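Local coordinates for protein zinc chaperone AztD (Citrobacter koseri, PDB 6CMK) that acts as a periplasmic zinc chaperone, binding zinc ions and handing one directly to the solute-binding protein AztC of the AztABCD zinc transport system, at residues S73-T78 with L147-V152; A135-G140 with V180-N185; F312-T317 with N360-T365. All coordinates share one frame; numbering follows the deposited sequence.

In the fold
All three contacts join one blade of the beta propeller to the next, and their chemistry changes with the place in the blade. Interaction 1 is polar: a buried glutamate at the start of a short helix is held by hydroxyls of a turn between two strands, with a water and one exposed serine at its margin. Interaction 2 starts from the same sheet, whose strands 133-138 and 143-148 are neighbours, but packs a buried tryptophan against a serine and a valine of the next blade, mixing polar and apolar contact close to a zinc site. Interaction 3 lies across the chain's centre from interaction 2, about 30 Å between centres, and is buried and wholly apolar.

Interaction 1: S73-T78 with L147-V152; sequences SESGAT and LGESAV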
loop_
_atom_site.group_PDB
_atom_site.type_symbol
_atom_site.label_atom_id
_atom_site.label_comp_id
_atom_site.label_asym_id
_atom_site.label_seq_id
_atom_site.Cartn_x
_atom_site.Cartn_y
_atom_site.Cartn_z
ATOM N N SER B 73 -7.890 11.797 -0.654
ATOM C CA SER B 73 -8.117 10.404 -0.997
ATOM C C SER B 73 -7.016 9.537 -0.404
ATOM O O SER B 73 -5.936 10.018 -0.054
ATOM C CB SER B 73 -8.138 10.211 -2.508
ATOM O OG SER B 73 -6.841 10.419 -3.036
ATOM N N GLU B 74 -7.302 8.243 -0.300
ATOM C CA GLU B 74 -6.280 7.305 0.163
ATOM C C GLU B 74 -5.057 7.317 -0.748
ATOM O O GLU B 74 -3.917 7.292 -0.264
ATOM C CB GLU B 74 -6.869 5.898 0.263
ATOM C CG GLU B 74 -7.863 5.743 1.393
ATOM C CD GLU B 74 -8.282 4.317 1.654
ATOM O OE1 GLU B 74 -8.338 3.509 0.696
ATOM O OE2 GLU B 74 -8.560 4.009 2.836
ATOM N N SER B 75 -5.268 7.344 -2.068
ATOM C CA SER B 75 -4.148 7.386 -3.000
ATOM C C SER B 75 -3.359 8.674 -2.878
ATOM O O SER B 75 -2.208 8.721 -3.327
ATOM C CB SER B 75 -4.635 7.254 -4.443
ATOM O OG SER B 75 -5.196 8.475 -4.904
ATOM N N GLY B 76 -3.976 9.727 -2.329
ATOM C CA GLY B 76 -3.404 11.052 -2.289
ATOM C C GLY B 76 -3.455 11.819 -3.593
ATOM O O GLY B 76 -2.923 12.933 -3.655
ATOM N N ALA B 77 -4.072 11.269 -4.638
ATOM C CA ALA B 77 -4.067 11.955 -5.919
ATOM C C ALA B 77 -5.121 13.052 -5.993
ATOM O O ALA B 77 -5.006 13.941 -6.841
ATOM C CB ALA B 77 -4.278 10.958 -7.062
ATOM N N THR B 78 -6.137 13.023 -5.127
ATOM C CA THR B 78 -7.188 14.033 -5.157
ATOM C C THR B 78 -7.431 14.589 -3.766
ATOM O O THR B 78 -7.305 13.875 -2.765
ATOM C CB THR B 78 -8.498 13.472 -5.721
ATOM O OG1 THR B 78 -8.942 12.368 -4.929
ATOM C CG2 THR B 78 -8.304 13.027 -7.162
ATOM N N LEU B 147 -19.306 8.097 -6.346
ATOM C CA LEU B 147 -18.522 8.217 -7.564
ATOM C C LEU B 147 -17.176 7.552 -7.323
ATOM O O LEU B 147 -16.962 6.899 -6.299
ATOM C CB LEU B 147 -18.375 9.676 -7.982
ATOM C CG LEU B 147 -17.804 10.638 -6.945
ATOM C CD1 LEU B 147 -17.101 11.740 -7.683
ATOM C CD2 LEU B 147 -18.897 11.213 -6.042
ATOM N N GLY B 148 -16.280 7.690 -8.297
ATOM C CA GLY B 148 -14.987 7.038 -8.234
ATOM C C GLY B 148 -13.862 7.975 -8.619
ATOM O O GLY B 148 -14.007 8.818 -9.495
ATOM N N GLU B 149 -12.716 7.784 -7.955
ATOM C CA GLU B 149 -11.555 8.655 -8.132
ATOM C C GLU B 149 -10.930 8.522 -9.515
ATOM O O GLU B 149 -10.443 9.512 -10.074
ATOM C CB GLU B 149 -10.490 8.344 -7.072
ATOM C CG GLU B 149 -9.266 9.260 -7.183
ATOM C CD GLU B 149 -8.196 8.998 -6.130
ATOM O OE1 GLU B 149 -7.889 7.817 -5.877
ATOM O OE2 GLU B 149 -7.647 9.982 -5.571
ATOM N N SER B 150 -10.884 7.309 -10.066
ATOM C CA SER B 150 -10.266 7.134 -11.375
ATOM C C SER B 150 -11.005 7.947 -12.427
ATOM O O SER B 150 -10.386 8.646 -13.240
ATOM C CB SER B 150 -10.231 5.651 -11.743
ATOM O OG SER B 150 -9.770 5.469 -13.073
ATOM N N ALA B 151 -12.337 7.902 -12.397
ATOM C CA ALA B 151 -13.131 8.724 -13.306
ATOM C C ALA B 151 -12.886 10.209 -13.068
ATOM O O ALA B 151 -12.689 10.979 -14.015
ATOM C CB ALA B 151 -14.611 8.389 -13.138
ATOM N N VAL B 152 -12.876 10.629 -11.802
ATOM C CA VAL B 152 -12.675 12.038 -11.479
ATOM C C VAL B 152 -11.365 12.544 -12.074
ATOM O O VAL B 152 -11.307 13.622 -12.675
ATOM C CB VAL B 152 -12.711 12.235 -9.954
ATOM C CG1 VAL B 152 -12.407 13.689 -9.580
ATOM C CG2 VAL B 152 -14.051 11.775 -9.416
HETATM O O HOH W 1 -7.754 6.587 -3.391
#
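An ST turn at Ser75, in the loop between strands 69-72 and 78-83, faces Glu149, the first residue of a short helix whose N-cap is Gly148. Glu149 sends its carboxylate straight across: CG lies opposite the backbone N (chi1 -178°) and the chain stays extended beyond it. Glu149 OE2 is gripped twice, by Ser73 OG at 2.7 Å on its syn side and by Thr78 OG1 at 2.8 Å on its anti side. Both donors reach it from the same face, each 28° out of the carboxylate plane, and together they hold the group's rotation. The methyl CG2 of Thr78 lies along the glutamate stem, 3.9 Å from Glu149 CG. Ser75 OG, which accepts from Ala77 N at 3.0 Å, also makes a weak bond to the carboxylate, lying 2.9 Å from Glu149 OE1 and 3.0 Å from Glu149 OE2. A water donates to Glu149 OE1 at 2.8 Å and accepts from Ser75 N, tying the acid to the turn's backbone. Ala77 and Thr78 also touch Leu153 of helix 149-153, Val152 leans on strand 113-120, Glu129 of strand 124-130 binds Glu74 N, and Glu256 of a second copy of the protein packs on Glu149.

Interaction 2: A135-G140 with V180-N185; sequences AQWFDG and VVSIPN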
loop_
_atom_site.group_PDB
_atom_site.type_symbol
_atom_site.label_atom_id
_atom_site.label_comp_id
_atom_site.label_asym_id
_atom_site.label_seq_id
_atom_site.Cartn_x
_atom_site.Cartn_y
_atom_site.Cartn_z
ATOM N N ALA B 135 -18.004 8.660 -1.390
ATOM C CA ALA B 135 -19.383 8.956 -1.016
ATOM C C ALA B 135 -19.415 10.342 -0.406
ATOM O O ALA B 135 -18.771 10.577 0.616
ATOM C CB ALA B 135 -19.939 7.931 -0.022
ATOM N N GLN B 136 -20.165 11.254 -1.029
ATOM C CA GLN B 136 -20.342 12.608 -0.523
ATOM C C GLN B 136 -21.766 12.750 0.003
ATOM O O GLN B 136 -22.731 12.521 -0.739
ATOM C CB GLN B 136 -20.052 13.642 -1.615
ATOM C CG GLN B 136 -20.317 15.086 -1.196
ATOM C CD GLN B 136 -19.363 15.524 -0.106
ATOM O OE1 GLN B 136 -18.145 15.481 -0.287
ATOM N NE2 GLN B 136 -19.903 15.935 1.029
ATOM N N TRP B 137 -21.891 13.111 1.276
ATOM C CA TRP B 137 -23.182 13.365 1.901
ATOM C C TRP B 137 -23.616 14.807 1.684
ATOM O O TRP B 137 -22.793 15.729 1.655
ATOM C CB TRP B 137 -23.115 13.077 3.399
ATOM C CG TRP B 137 -24.455 12.981 4.050
ATOM C CD1 TRP B 137 -25.182 13.994 4.611
ATOM C CD2 TRP B 137 -25.226 11.792 4.212
ATOM N NE1 TRP B 137 -26.372 13.501 5.109
ATOM C CE2 TRP B 137 -26.418 12.150 4.874
ATOM C CE3 TRP B 137 -25.025 10.452 3.855
ATOM C CZ2 TRP B 137 -27.399 11.218 5.192
ATOM C CZ3 TRP B 137 -26.012 9.527 4.169
ATOM C CH2 TRP B 137 -27.178 9.918 4.838
ATOM N N PHE B 138 -24.928 15.000 1.543
ATOM C CA PHE B 138 -25.520 16.334 1.465
ATOM C C PHE B 138 -26.624 16.416 2.510
ATOM O O PHE B 138 -27.644 15.730 2.392
ATOM C CB PHE B 138 -26.068 16.634 0.062
ATOM C CG PHE B 138 -24.997 16.833 -0.969
ATOM C CD1 PHE B 138 -24.446 15.744 -1.620
ATOM C CD2 PHE B 138 -24.533 18.100 -1.277
ATOM C CE1 PHE B 138 -23.452 15.913 -2.563
ATOM C CE2 PHE B 138 -23.546 18.281 -2.222
ATOM C CZ PHE B 138 -22.999 17.179 -2.866
ATOM N N ASP B 139 -26.414 17.255 3.527
ATOM C CA ASP B 139 -27.344 17.362 4.645
ATOM C C ASP B 139 -28.727 17.843 4.224
ATOM O O ASP B 139 -29.701 17.574 4.936
ATOM C CB ASP B 139 -26.787 18.317 5.699
ATOM C CG ASP B 139 -25.592 17.748 6.447
ATOM O OD1 ASP B 139 -25.245 16.561 6.257
ATOM O OD2 ASP B 139 -24.993 18.506 7.237
ATOM N N GLY B 140 -28.839 18.559 3.105
ATOM C CA GLY B 140 -30.112 19.095 2.660
ATOM C C GLY B 140 -30.747 18.355 1.507
ATOM O O GLY B 140 -31.767 18.819 0.981
ATOM N N VAL B 180 -23.086 1.836 3.045
ATOM C CA VAL B 180 -23.683 1.906 4.373
ATOM C C VAL B 180 -24.083 3.351 4.603
ATOM O O VAL B 180 -23.255 4.258 4.462
ATOM C CB VAL B 180 -22.718 1.422 5.467
ATOM C CG1 VAL B 180 -23.294 1.721 6.857
ATOM C CG2 VAL B 180 -22.448 -0.067 5.299
ATOM N N VAL B 181 -25.346 3.567 4.954
ATOM C CA VAL B 181 -25.855 4.916 5.153
ATOM C C VAL B 181 -26.525 4.993 6.511
ATOM O O VAL B 181 -27.083 4.014 7.017
ATOM C CB VAL B 181 -26.852 5.353 4.050
ATOM C CG1 VAL B 181 -26.193 5.321 2.690
ATOM C CG2 VAL B 181 -28.093 4.479 4.060
ATOM N N SER B 182 -26.484 6.183 7.086
ATOM C CA SER B 182 -27.159 6.436 8.340
ATOM C C SER B 182 -28.663 6.515 8.116
ATOM O O SER B 182 -29.138 6.846 7.026
ATOM C CB SER B 182 -26.635 7.729 8.943
ATOM O OG SER B 182 -26.761 8.783 8.014
ATOM N N ILE B 183 -29.405 6.201 9.167
ATOM C CA ILE B 183 -30.863 6.120 9.144
ATOM C C ILE B 183 -31.404 7.376 9.814
ATOM O O ILE B 183 -31.045 7.644 10.965
ATOM C CB ILE B 183 -31.352 4.860 9.874
ATOM C CG1 ILE B 183 -30.811 3.595 9.187
ATOM C CG2 ILE B 183 -32.873 4.842 9.971
ATOM C CD1 ILE B 183 -30.908 2.363 10.060
ATOM N N PRO B 184 -32.254 8.170 9.161
ATOM C CA PRO B 184 -32.763 9.374 9.827
ATOM C C PRO B 184 -33.678 9.004 10.982
ATOM O O PRO B 184 -34.353 7.970 10.970
ATOM C CB PRO B 184 -33.537 10.100 8.721
ATOM C CG PRO B 184 -33.958 8.997 7.781
ATOM C CD PRO B 184 -32.823 8.001 7.809
ATOM N N ASN B 185 -33.700 9.871 11.985
ATOM C CA ASN B 185 -34.631 9.714 13.086
ATOM C C ASN B 185 -36.049 9.783 12.536
ATOM O O ASN B 185 -36.402 10.779 11.890
ATOM C CB ASN B 185 -34.399 10.801 14.131
ATOM C CG ASN B 185 -35.338 10.684 15.316
ATOM O OD1 ASN B 185 -36.552 10.598 15.161
ATOM N ND2 ASN B 185 -34.768 10.678 16.516
#
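Ser182 OG, which is hydrogen-bonded to both His168 NE2 and Val171 N, sits against the six-membered end of the Trp137 indole. Its nearest ring atom is Trp137 CH2, 3.4 Å from Ser182 OG, with CZ2 next at 3.8 Å; the hydroxyl comes in obliquely. One residue back, Val181 meets the ring's edge near its plane, with CB 4.3 Å from Trp137 CZ3, an apolar contact at the far corner of the indole. Trp137 swings its ring across to the neighbouring sheet because CG stands opposite the backbone N (chi1 -166°). No hydrogen bond joins the two segments directly; the indole NE1 bonds to His168 O, and the His168 ring packs edge-to-face with the indole. His168 thus bonds to both Trp137 and Ser182 and links the two strands. On the other side of strand 133-138, Gln136 NE2 donates to Trp137 O at 3.0 Å, with the acceptor close to the plane of its amide. Asp139 OD2 accepts from ND1 of the zinc ligand His169, so Asp139 belongs to the second shell. The side chain of Trp137 lies about 4 Å from that of His126, another ligand of the same zinc. Packing of one blade's strand face against its neighbour's is typical of a beta propeller, here beside the zinc site formed by His126, His169 and His216.

Interaction 3: F312-T317 with N360-T365; sequences FAYVFT and NKIYVT
Tyr314 offers one face of its ring to the CD1 methyl of Ile362, which lies 3.5 Å above the ring plane and is displaced from the ring centre toward CZ. The contact is a CH-pi interaction: Ile362 CD1 is 3.8 Å from the ring centroid, 22° off the normal, and its nearest ring atom is Tyr314 CZ, at 3.5 Å. The two side chains reach toward each other from their own sheets, and Ile362 meets the ring with its longer branch. With CG1 anti to the carbonyl carbon (chi1 -56°) and the chain extended beyond it, CD1 is carried out over the ring. The phenol oxygen Tyr314 OH bonds to Asp306 OD2, which holds the hydroxyl end of the ring. Strands 312-317 and 361-366 are each the second strand of their own four-stranded antiparallel sheet, so the contact joins two successive blades of the beta propeller face to face, without any hydrogen bond between the segments. Two residues further along both strands, Phe316 and Val364 repeat the match obliquely: Val364 CG1 approaches Phe316 CE2 at 3.8 Å, and CD2 of the same ring at 4.1 Å. Leu322 of strand 321-326 packs on both Tyr314 and Ile362. Ile355 of strand 355-358 touches Phe316 and Ile362, and Val357 of that strand touches Tyr314, while Pro353 and Thr339 touch the Phe316 side chain.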
loop_
_atom_site.group_PDB
_atom_site.type_symbol
_atom_site.label_atom_id
_atom_site.label_comp_id
_atom_site.label_asym_id
_atom_site.label_seq_id
_atom_site.Cartn_x
_atom_site.Cartn_y
_atom_site.Cartn_z
ATOM N N PHE B 312 2.100 6.353 16.686
ATOM C CA PHE B 312 1.826 7.664 17.259
ATOM C C PHE B 312 0.600 8.315 16.629
ATOM O O PHE B 312 0.284 8.099 15.454
ATOM C CB PHE B 312 3.029 8.592 17.095
ATOM C CG PHE B 312 4.200 8.204 17.952
ATOM C CD1 PHE B 312 4.088 8.212 19.328
ATOM C CD2 PHE B 312 5.403 7.822 17.385
ATOM C CE1 PHE B 312 5.149 7.848 20.129
ATOM C CE2 PHE B 312 6.474 7.456 18.181
ATOM C CZ PHE B 312 6.345 7.470 19.556
ATOM N N ALA B 313 -0.082 9.127 17.442
ATOM C CA ALA B 313 -1.078 10.084 16.980
ATOM C C ALA B 313 -0.833 11.387 17.727
ATOM O O ALA B 313 -0.035 11.444 18.659
ATOM C CB ALA B 313 -2.510 9.596 17.215
ATOM N N TYR B 314 -1.511 12.445 17.309
ATOM C CA TYR B 314 -1.323 13.753 17.930
ATOM C C TYR B 314 -2.661 14.386 18.274
ATOM O O TYR B 314 -3.612 14.300 17.503
ATOM C CB TYR B 314 -0.536 14.698 17.009
ATOM C CG TYR B 314 0.720 14.043 16.542
ATOM C CD1 TYR B 314 1.750 13.783 17.432
ATOM C CD2 TYR B 314 0.849 13.613 15.237
ATOM C CE1 TYR B 314 2.882 13.129 17.014
ATOM C CE2 TYR B 314 1.973 12.964 14.812
ATOM C CZ TYR B 314 2.987 12.733 15.700
ATOM O OH TYR B 314 4.113 12.069 15.268
ATOM N N VAL B 315 -2.722 15.013 19.446
ATOM C CA VAL B 315 -3.888 15.780 19.875
ATOM C C VAL B 315 -3.430 17.194 20.185
ATOM O O VAL B 315 -2.419 17.388 20.871
ATOM C CB VAL B 315 -4.572 15.169 21.109
ATOM C CG1 VAL B 315 -5.939 15.820 21.325
ATOM C CG2 VAL B 315 -4.698 13.671 20.989
ATOM N N PHE B 316 -4.166 18.175 19.680
ATOM C CA PHE B 316 -3.933 19.568 20.034
ATOM C C PHE B 316 -4.996 19.993 21.037
ATOM O O PHE B 316 -6.179 19.697 20.857
ATOM C CB PHE B 316 -3.985 20.473 18.800
ATOM C CG PHE B 316 -3.410 21.844 19.034
ATOM C CD1 PHE B 316 -4.210 22.882 19.460
ATOM C CD2 PHE B 316 -2.063 22.078 18.838
ATOM C CE1 PHE B 316 -3.677 24.138 19.685
ATOM C CE2 PHE B 316 -1.523 23.327 19.058
ATOM C CZ PHE B 316 -2.333 24.359 19.485
ATOM N N THR B 317 -4.573 20.680 22.096
ATOM C CA THR B 317 -5.473 21.060 23.175
ATOM C C THR B 317 -5.558 22.580 23.270
ATOM O O THR B 317 -4.716 23.308 22.738
ATOM C CB THR B 317 -5.022 20.451 24.521
ATOM O OG1 THR B 317 -3.601 20.582 24.680
ATOM C CG2 THR B 317 -5.402 18.973 24.606
ATOM N N ASN B 360 8.632 13.655 7.741
ATOM C CA ASN B 360 9.060 13.579 9.133
ATOM C C ASN B 360 8.750 14.865 9.889
ATOM O O ASN B 360 9.452 15.226 10.835
ATOM C CB ASN B 360 10.548 13.250 9.190
ATOM C CG ASN B 360 10.860 11.907 8.550
ATOM O OD1 ASN B 360 10.019 10.996 8.542
ATOM N ND2 ASN B 360 12.061 11.778 7.996
ATOM N N LYS B 361 7.688 15.555 9.481
ATOM C CA LYS B 361 7.322 16.839 10.051
ATOM C C LYS B 361 5.845 16.855 10.419
ATOM O O LYS B 361 5.006 16.204 9.779
ATOM C CB LYS B 361 7.613 17.985 9.075
ATOM C CG LYS B 361 9.085 18.221 8.843
ATOM C CD LYS B 361 9.304 19.196 7.706
ATOM C CE LYS B 361 10.728 19.724 7.690
ATOM N NZ LYS B 361 10.881 20.877 6.761
ATOM N N ILE B 362 5.546 17.632 11.451
ATOM C CA ILE B 362 4.191 17.896 11.907
ATOM C C ILE B 362 3.892 19.368 11.667
ATOM O O ILE B 362 4.746 20.232 11.903
ATOM C CB ILE B 362 4.017 17.545 13.396
ATOM C CG1 ILE B 362 4.406 16.083 13.658
ATOM C CG2 ILE B 362 2.568 17.782 13.819
ATOM C CD1 ILE B 362 4.569 15.775 15.134
ATOM N N TYR B 363 2.683 19.646 11.190
ATOM C CA TYR B 363 2.268 20.986 10.788
ATOM C C TYR B 363 1.037 21.385 11.584
ATOM O O TYR B 363 0.058 20.635 11.639
ATOM C CB TYR B 363 1.964 21.050 9.286
ATOM C CG TYR B 363 3.140 20.676 8.441
ATOM C CD1 TYR B 363 3.481 19.341 8.257
ATOM C CD2 TYR B 363 3.947 21.650 7.868
ATOM C CE1 TYR B 363 4.582 18.988 7.515
ATOM C CE2 TYR B 363 5.053 21.297 7.110
ATOM C CZ TYR B 363 5.352 19.959 6.939
ATOM O OH TYR B 363 6.455 19.586 6.191
ATOM N N VAL B 364 1.085 22.565 12.196
ATOM C CA VAL B 364 -0.007 23.058 13.024
ATOM C C VAL B 364 -0.371 24.444 12.524
ATOM O O VAL B 364 0.467 25.353 12.551
ATOM C CB VAL B 364 0.373 23.107 14.517
ATOM C CG1 VAL B 364 -0.789 23.669 15.333
ATOM C CG2 VAL B 364 0.761 21.724 15.023
ATOM N N THR B 365 -1.610 24.614 12.068
ATOM C CA THR B 365 -2.032 25.934 11.642
ATOM C C THR B 365 -2.274 26.812 12.860
ATOM O O THR B 365 -2.716 26.344 13.914
ATOM C CB THR B 365 -3.290 25.871 10.783
ATOM O OG1 THR B 365 -4.364 25.264 11.518
ATOM C CG2 THR B 365 -3.023 25.072 9.518
#